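Local coordinates for protein thiamine-monophosphate kinase (Aquifex aeolicus, PDB 1VQV) that catalyses the ATP-dependent phosphorylation of thiamine monophosphate to thiamine diphosphate, the active form of vitamin B1, working as a magnesium-binding homodimer, at residues S150-G155 with M279-R284. Sequence-based numbering, arbitrary orientation.
Sequences SVFVSG and MTEIGR
The F152 ring packs closely between M279 and E281 on one face of this antiparallel strand pair. F152 CD2 lies 3.5 Å from M279 CG, and F152 CE2 3.6 Å from E281 CB. The long, flexible chain of selenomethionine M279 suits this place, setting SE over one ring face, 4.5 Å from the F152 centroid, a Met-aromatic contact. E281 swings CG away from its own N (chi1 -177°), which lays it over the opposite face, offset toward the rim, and sends the extended chain on to S150, whose small hydroxyl makes a weak 3.1 Å bond from OG to E281 OE1. Between the strands, I282 N gives V151 O a nearly straight bond (2.6 Å), and V151 N bonds to G283 O. I282 and G283 thus both stand opposite V151, a classic beta bulge, within the mixed sheet where strand 150-153 lies between 263-268 and 280-286. Glycine readily adopts the almost fully extended backbone of G283 (phi -173°, psi -164°). V151 and V153 meet I282 more openly, CD1 of I282 lying 3.9 Å from V153 CG1; branched aliphatics suit this buried side, where L265 touches both valines. Toward solvent, charged ends suit salt bridges: E281 OE2 with K233, and exposed R284 NH2 with E286.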
loop_
_atom_site.group_PDB
_atom_site.type_symbol
_atom_site.label_atom_id
_atom_site.label_comp_id
_atom_site.label_asym_id
_atom_site.label_seq_id
_atom_site.Cartn_x
_atom_site.Cartn_y
_atom_site.Cartn_z
ATOM N N SER B 150 -25.292 -5.909 -24.272
ATOM C CA SER B 150 -26.293 -5.969 -23.217
ATOM C C SER B 150 -25.522 -5.588 -21.942
ATOM O O SER B 150 -24.281 -5.560 -21.943
ATOM C CB SER B 150 -26.891 -7.370 -23.087
ATOM O OG SER B 150 -27.906 -7.580 -24.062
ATOM N N VAL B 151 -26.230 -5.256 -20.870
ATOM C CA VAL B 151 -25.536 -4.888 -19.639
ATOM C C VAL B 151 -25.884 -5.884 -18.534
ATOM O O VAL B 151 -27.046 -6.042 -18.170
ATOM C CB VAL B 151 -25.891 -3.434 -19.205
ATOM C CG1 VAL B 151 -25.017 -3.004 -18.025
ATOM C CG2 VAL B 151 -25.690 -2.480 -20.381
ATOM N N PHE B 152 -24.868 -6.571 -18.024
ATOM C CA PHE B 152 -25.070 -7.565 -16.968
ATOM C C PHE B 152 -24.427 -7.171 -15.649
ATOM O O PHE B 152 -23.531 -6.321 -15.611
ATOM C CB PHE B 152 -24.468 -8.927 -17.347
ATOM C CG PHE B 152 -24.921 -9.459 -18.665
ATOM C CD1 PHE B 152 -24.360 -8.989 -19.851
ATOM C CD2 PHE B 152 -25.898 -10.446 -18.724
ATOM C CE1 PHE B 152 -24.768 -9.500 -21.092
ATOM C CE2 PHE B 152 -26.314 -10.962 -19.950
ATOM C CZ PHE B 152 -25.747 -10.489 -21.139
ATOM N N VAL B 153 -24.907 -7.801 -14.576
ATOM C CA VAL B 153 -24.361 -7.636 -13.231
ATOM C C VAL B 153 -24.384 -9.032 -12.618
ATOM O O VAL B 153 -25.246 -9.843 -12.936
ATOM C CB VAL B 153 -25.179 -6.671 -12.304
ATOM C CG1 VAL B 153 -25.217 -5.280 -12.894
ATOM C CG2 VAL B 153 -26.586 -7.211 -12.054
ATOM N N SER B 154 -23.424 -9.329 -11.754
ATOM C CA SER B 154 -23.399 -10.636 -11.115
ATOM C C SER B 154 -24.145 -10.514 -9.804
ATOM O O SER B 154 -24.373 -9.410 -9.326
ATOM C CB SER B 154 -21.962 -11.093 -10.861
ATOM O OG SER B 154 -21.246 -10.139 -10.109
ATOM N N GLY B 155 -24.543 -11.648 -9.238
ATOM C CA GLY B 155 -25.253 -11.640 -7.975
ATOM C C GLY B 155 -26.444 -10.709 -7.949
ATOM O O GLY B 155 -27.057 -10.432 -8.983
HETATM N N MSE B 279 -25.460 -14.717 -13.740
HETATM C CA MSE B 279 -25.434 -13.505 -14.550
HETATM C C MSE B 279 -26.865 -12.976 -14.791
HETATM O O MSE B 279 -27.792 -13.760 -14.975
HETATM C CB MSE B 279 -24.777 -13.897 -15.867
HETATM C CG MSE B 279 -24.251 -12.817 -16.726
HETATM SE SE MSE B 279 -23.417 -13.729 -18.207
HETATM C CE MSE B 279 -22.396 -15.102 -17.263
ATOM N N THR B 280 -27.047 -11.660 -14.777
ATOM C CA THR B 280 -28.369 -11.063 -15.002
ATOM C C THR B 280 -28.296 -9.817 -15.890
ATOM O O THR B 280 -27.629 -8.831 -15.547
ATOM C CB THR B 280 -29.029 -10.640 -13.679
ATOM O OG1 THR B 280 -29.119 -11.771 -12.804
ATOM C CG2 THR B 280 -30.419 -10.085 -13.929
ATOM N N GLU B 281 -28.974 -9.852 -17.030
ATOM C CA GLU B 281 -28.973 -8.702 -17.922
ATOM C C GLU B 281 -29.953 -7.661 -17.375
ATOM O O GLU B 281 -31.101 -7.967 -17.078
ATOM C CB GLU B 281 -29.390 -9.115 -19.330
ATOM C CG GLU B 281 -29.324 -7.961 -20.303
ATOM C CD GLU B 281 -30.268 -8.124 -21.464
ATOM O OE1 GLU B 281 -30.056 -9.043 -22.291
ATOM O OE2 GLU B 281 -31.234 -7.327 -21.538
ATOM N N ILE B 282 -29.504 -6.422 -17.264
ATOM C CA ILE B 282 -30.359 -5.390 -16.708
ATOM C C ILE B 282 -30.688 -4.250 -17.664
ATOM O O ILE B 282 -31.595 -3.457 -17.409
ATOM C CB ILE B 282 -29.723 -4.801 -15.433
ATOM C CG1 ILE B 282 -28.393 -4.137 -15.777
ATOM C CG2 ILE B 282 -29.495 -5.903 -14.412
ATOM C CD1 ILE B 282 -27.914 -3.201 -14.705
ATOM N N GLY B 283 -29.963 -4.169 -18.768
ATOM C CA GLY B 283 -30.229 -3.104 -19.711
ATOM C C GLY B 283 -29.446 -3.249 -20.993
ATOM O O GLY B 283 -28.896 -4.320 -21.266
ATOM N N ARG B 284 -29.378 -2.173 -21.773
ATOM C CA ARG B 284 -28.663 -2.204 -23.050
ATOM C C ARG B 284 -27.773 -0.988 -23.288
ATOM O O ARG B 284 -27.986 0.084 -22.715
ATOM C CB ARG B 284 -29.668 -2.319 -24.207
ATOM C CG ARG B 284 -30.861 -3.232 -23.910
ATOM C CD ARG B 284 -31.612 -3.654 -25.180
ATOM N NE ARG B 284 -31.933 -2.529 -26.059
ATOM C CZ ARG B 284 -32.739 -2.606 -27.124
ATOM N NH1 ARG B 284 -33.316 -3.768 -27.437
ATOM N NH2 ARG B 284 -32.955 -1.529 -27.888
#